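Local atomic coordinates of Cfl (Pectobacterium brasiliense, PDB entry 7A9J), a protein that acts as a coronafacic acid ligase of the ATP-dependent AMP-binding family, probably activating a carboxylic acid for amide formation. Residues Q320-F323 against E324-S328; Y524-L527 against K528-A531. The protein carries 1 engineered substitution. All coordinates share one frame; numbering follows the deposited sequence.

How the contacts relate
Contacts 1 and 2 are both local, yet they sit in different parts of the fold: contact 1 lies in the last turns of helix 316-326, which joins the parallel strands 306-311 and 331-335, and contact 2 takes in all of the short helix 524-530, against the four-stranded sheet that includes strands 450-460, 464-473 and 500-503. Their centres are 33 Å apart, and their nearest atoms, about 18 Å apart, do not touch. Each mixes buried and exposed residues, but the chemistry differs: paired phenylalanines dominate contact 1, whereas lysine, tyrosine, serine and glutamine give contact 2 a polar surface beside its buried Y524 ring and L527.

Contact 1: residues Q320-F323 against E324-S328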
# COMPACT_ATOMS: atom_id res chain seq x y z
N GLN A 320 -8.04 12.77 -11.21
CA GLN A 320 -8.52 13.49 -12.38
C GLN A 320 -8.27 12.69 -13.66
O GLN A 320 -9.17 12.52 -14.49
CB GLN A 320 -7.83 14.88 -12.44
CG GLN A 320 -8.04 15.69 -11.08
CD GLN A 320 -7.14 16.94 -10.88
OE1 GLN A 320 -6.37 17.35 -11.75
NE2 GLN A 320 -7.25 17.54 -9.69
N LYS A 321 -7.03 12.20 -13.84
CA LYS A 321 -6.72 11.39 -15.02
C LYS A 321 -7.56 10.12 -15.04
O LYS A 321 -8.00 9.66 -16.11
CB LYS A 321 -5.24 11.03 -15.03
CG LYS A 321 -4.33 12.25 -14.90
CD LYS A 321 -2.89 11.86 -14.62
CE LYS A 321 -2.16 11.59 -15.93
NZ LYS A 321 -0.73 11.28 -15.72
N PHE A 322 -7.79 9.53 -13.87
CA PHE A 322 -8.50 8.25 -13.82
C PHE A 322 -9.97 8.44 -14.18
O PHE A 322 -10.57 7.59 -14.85
CB PHE A 322 -8.34 7.65 -12.44
CG PHE A 322 -8.64 6.17 -12.36
CD1 PHE A 322 -7.77 5.24 -12.94
CD2 PHE A 322 -9.80 5.71 -11.71
CE1 PHE A 322 -8.04 3.88 -12.87
CE2 PHE A 322 -10.08 4.32 -11.62
CZ PHE A 322 -9.21 3.42 -12.19
N PHE A 323 -10.57 9.54 -13.73
CA PHE A 323 -11.94 9.81 -14.15
C PHE A 323 -12.03 10.11 -15.64
O PHE A 323 -12.95 9.64 -16.32
CB PHE A 323 -12.55 10.99 -13.36
CG PHE A 323 -13.99 11.26 -13.74
CD1 PHE A 323 -15.01 10.44 -13.25
CD2 PHE A 323 -14.31 12.28 -14.62
CE1 PHE A 323 -16.33 10.64 -13.62
CE2 PHE A 323 -15.64 12.50 -14.99
CZ PHE A 323 -16.64 11.69 -14.48
N GLU A 324 -11.10 10.89 -16.16
CA GLU A 324 -11.16 11.19 -17.59
C GLU A 324 -11.12 9.89 -18.39
O GLU A 324 -11.86 9.72 -19.36
CB GLU A 324 -9.99 12.07 -18.02
CG GLU A 324 -9.80 13.38 -17.26
CD GLU A 324 -10.69 14.51 -17.74
OE1 GLU A 324 -11.41 14.31 -18.75
OE2 GLU A 324 -10.66 15.59 -17.12
N CYS A 325 -10.28 8.97 -17.95
CA CYS A 325 -10.05 7.77 -18.72
C CYS A 325 -11.18 6.76 -18.55
O CYS A 325 -11.65 6.18 -19.54
CB CYS A 325 -8.71 7.16 -18.31
SG CYS A 325 -8.25 5.69 -19.29
N PHE A 326 -11.64 6.52 -17.33
CA PHE A 326 -12.60 5.46 -17.11
C PHE A 326 -13.96 5.90 -16.61
O PHE A 326 -14.86 5.06 -16.50
CB PHE A 326 -12.04 4.45 -16.11
CG PHE A 326 -10.80 3.79 -16.59
CD1 PHE A 326 -10.86 2.81 -17.56
CD2 PHE A 326 -9.56 4.16 -16.08
CE1 PHE A 326 -9.71 2.20 -18.02
CE2 PHE A 326 -8.40 3.57 -16.54
CZ PHE A 326 -8.47 2.60 -17.51
N GLY A 327 -14.13 7.17 -16.25
CA GLY A 327 -15.36 7.54 -15.57
C GLY A 327 -15.54 6.90 -14.21
O GLY A 327 -16.68 6.77 -13.74
N SER A 328 -14.46 6.44 -13.59
CA SER A 328 -14.50 5.80 -12.28
C SER A 328 -13.98 6.83 -11.28
O SER A 328 -13.18 7.70 -11.64
CB SER A 328 -13.65 4.52 -12.27
OG SER A 328 -13.65 3.79 -11.02
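The C-terminal turn of helix 316-326 brings F322 against F326 one turn further on, and a glycine then ends the helical backbone. F326 sets CD2 over one face of the F322 ring, off-centre toward the rim, 3.6 Å from F322 CE1. The ring centroids are 5.1 Å apart and the planes stand at 53°, an oblique pairing. With CG trans to the backbone N (chi1 -162°), the F322 ring comes to lie beside F326 and S328, though the side chain sets off away from them, and its CE2 reaches S328 CB at 3.6 Å. Large flat side chains suit this buried flank, where F286 meets the F322 ring edge-to-face and helix 283-294 and L302 pack on F326.

The helix connects strands 306-311 and 331-335, which run parallel in the alpha/beta fold, and G327 is the first residue to leave helical geometry before the second strand. It does so with positive phi, easily adopted without a CB. Its N still donates to F323 O at 2.7 Å, the last of four successive i to i+4 bonds in the contact, bent to 146°. Beyond the glycine, S328 O comes back to F323: it makes a CA-H...O contact with F323 CA at 3.5 Å and also lies in the plane of the F323 ring, at its edge. Y350 stacks on the F323 ring. The S328 hydroxyl is buried but has weak hydrogen bonds to the carbonyls of L302 and T305. On the outer flank, E324 packs its methylene carbon CG on Q320 O at 3.0 Å, while Q320 OE1 accepts a hydrogen bond from Q446 NE2.

Contact 2: residues Y524-L527 against K528-A531; sequences YHLL and KSQA
L526 O is gripped by three donors near the end of helix 524-530. The S529 hydroxyl binds it at 2.7 Å from OG, in the carbonyl plane and on a lone pair, while the backbone N atoms of S529 and Q530 add weaker, bent bonds. S529 can reach back like this because its OG sits between the backbone N and the carbonyl carbon (chi1 71°), a short polar side chain suited to a carbonyl near the end of a helix. The same OG accepts the Q530 amide: NE2 lies 3.2 Å from S529 OG, the bond is nearly straight at 171°, and OG is in the amide plane. Q530 thus folds over the turn, and its CG passes 4.1 Å from L526 CD1. Here the backbone tightens from i to i+4 spacing to i to i+3, Q530 N reaching L527 O from above the carbonyl plane.

On another flank, K528 lies obliquely across Y524. Its chain bends at chi3 (-69°), bringing CE over one face of the phenol ring, 3.4 Å from Y524 CZ, and letting NZ bond to Y524 OH at 3.1 Å. A long aliphatic chain with a charged end serves both purposes here: its methylenes cover the ring face and its ammonium group reaches the phenol oxygen. Y524 and L527 pack on the four-stranded sheet, where V458 and I468 meet the tyrosine and F456 and L470 the leucine.

E500 and R466 also hydrogen-bond Y524 OH, so the phenol oxygen joins two cationic side chains and a carboxylate; that mixture probably balances charge around it and fixes the ring against the sheet.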
# COMPACT_ATOMS: atom_id res chain seq x y z
N TYR A 524 18.59 22.55 -11.81
CA TYR A 524 17.94 23.72 -12.37
C TYR A 524 18.65 24.27 -13.60
O TYR A 524 18.00 24.56 -14.62
CB TYR A 524 17.85 24.78 -11.28
CG TYR A 524 17.51 26.18 -11.76
CD1 TYR A 524 16.29 26.44 -12.38
CD2 TYR A 524 18.39 27.23 -11.55
CE1 TYR A 524 15.97 27.73 -12.81
CE2 TYR A 524 18.06 28.53 -11.97
CZ TYR A 524 16.86 28.77 -12.60
OH TYR A 524 16.52 30.04 -13.03
N HIS A 525 19.98 24.46 -13.52
CA HIS A 525 20.72 24.97 -14.68
C HIS A 525 20.72 23.97 -15.83
O HIS A 525 20.60 24.38 -16.99
CB HIS A 525 22.14 25.35 -14.26
CG HIS A 525 22.13 26.30 -13.10
ND1 HIS A 525 21.81 27.63 -13.25
CD2 HIS A 525 22.27 26.09 -11.77
CE1 HIS A 525 21.81 28.21 -12.07
NE2 HIS A 525 22.10 27.30 -11.16
N LEU A 526 20.84 22.67 -15.54
CA LEU A 526 20.70 21.66 -16.60
C LEU A 526 19.32 21.76 -17.25
O LEU A 526 19.21 21.86 -18.48
CB LEU A 526 20.93 20.26 -16.05
CG LEU A 526 20.77 19.17 -17.13
CD1 LEU A 526 21.84 19.25 -18.20
CD2 LEU A 526 20.79 17.82 -16.45
N LEU A 527 18.27 21.80 -16.43
CA LEU A 527 16.91 21.89 -16.95
C LEU A 527 16.77 23.09 -17.88
O LEU A 527 16.26 22.96 -18.99
CB LEU A 527 15.90 21.98 -15.80
CG LEU A 527 15.64 20.69 -15.01
CD1 LEU A 527 14.78 21.01 -13.78
CD2 LEU A 527 15.00 19.55 -15.83
N LYS A 528 17.20 24.28 -17.43
CA LYS A 528 17.11 25.44 -18.32
C LYS A 528 17.83 25.19 -19.64
O LYS A 528 17.33 25.57 -20.70
CB LYS A 528 17.67 26.68 -17.65
CG LYS A 528 16.76 27.21 -16.56
CD LYS A 528 17.10 28.67 -16.25
CE LYS A 528 18.44 28.76 -15.58
NZ LYS A 528 18.68 30.22 -15.31
N SER A 529 18.98 24.50 -19.60
CA SER A 529 19.71 24.34 -20.85
C SER A 529 19.03 23.35 -21.77
O SER A 529 19.27 23.37 -22.98
CB SER A 529 21.16 23.89 -20.59
OG SER A 529 21.18 22.55 -20.13
N GLN A 530 18.16 22.50 -21.23
CA GLN A 530 17.48 21.52 -22.07
C GLN A 530 16.07 21.97 -22.43
O GLN A 530 15.39 21.25 -23.16
CB GLN A 530 17.46 20.17 -21.37
CG GLN A 530 18.87 19.65 -21.07
CD GLN A 530 19.72 19.56 -22.33
OE1 GLN A 530 19.43 18.78 -23.22
NE2 GLN A 530 20.78 20.39 -22.41
N ALA A 531 15.66 23.15 -21.98
CA ALA A 531 14.26 23.54 -22.07
C ALA A 531 13.86 23.89 -23.50
O ALA A 531 14.68 24.35 -24.30
CB ALA A 531 14.00 24.74 -21.17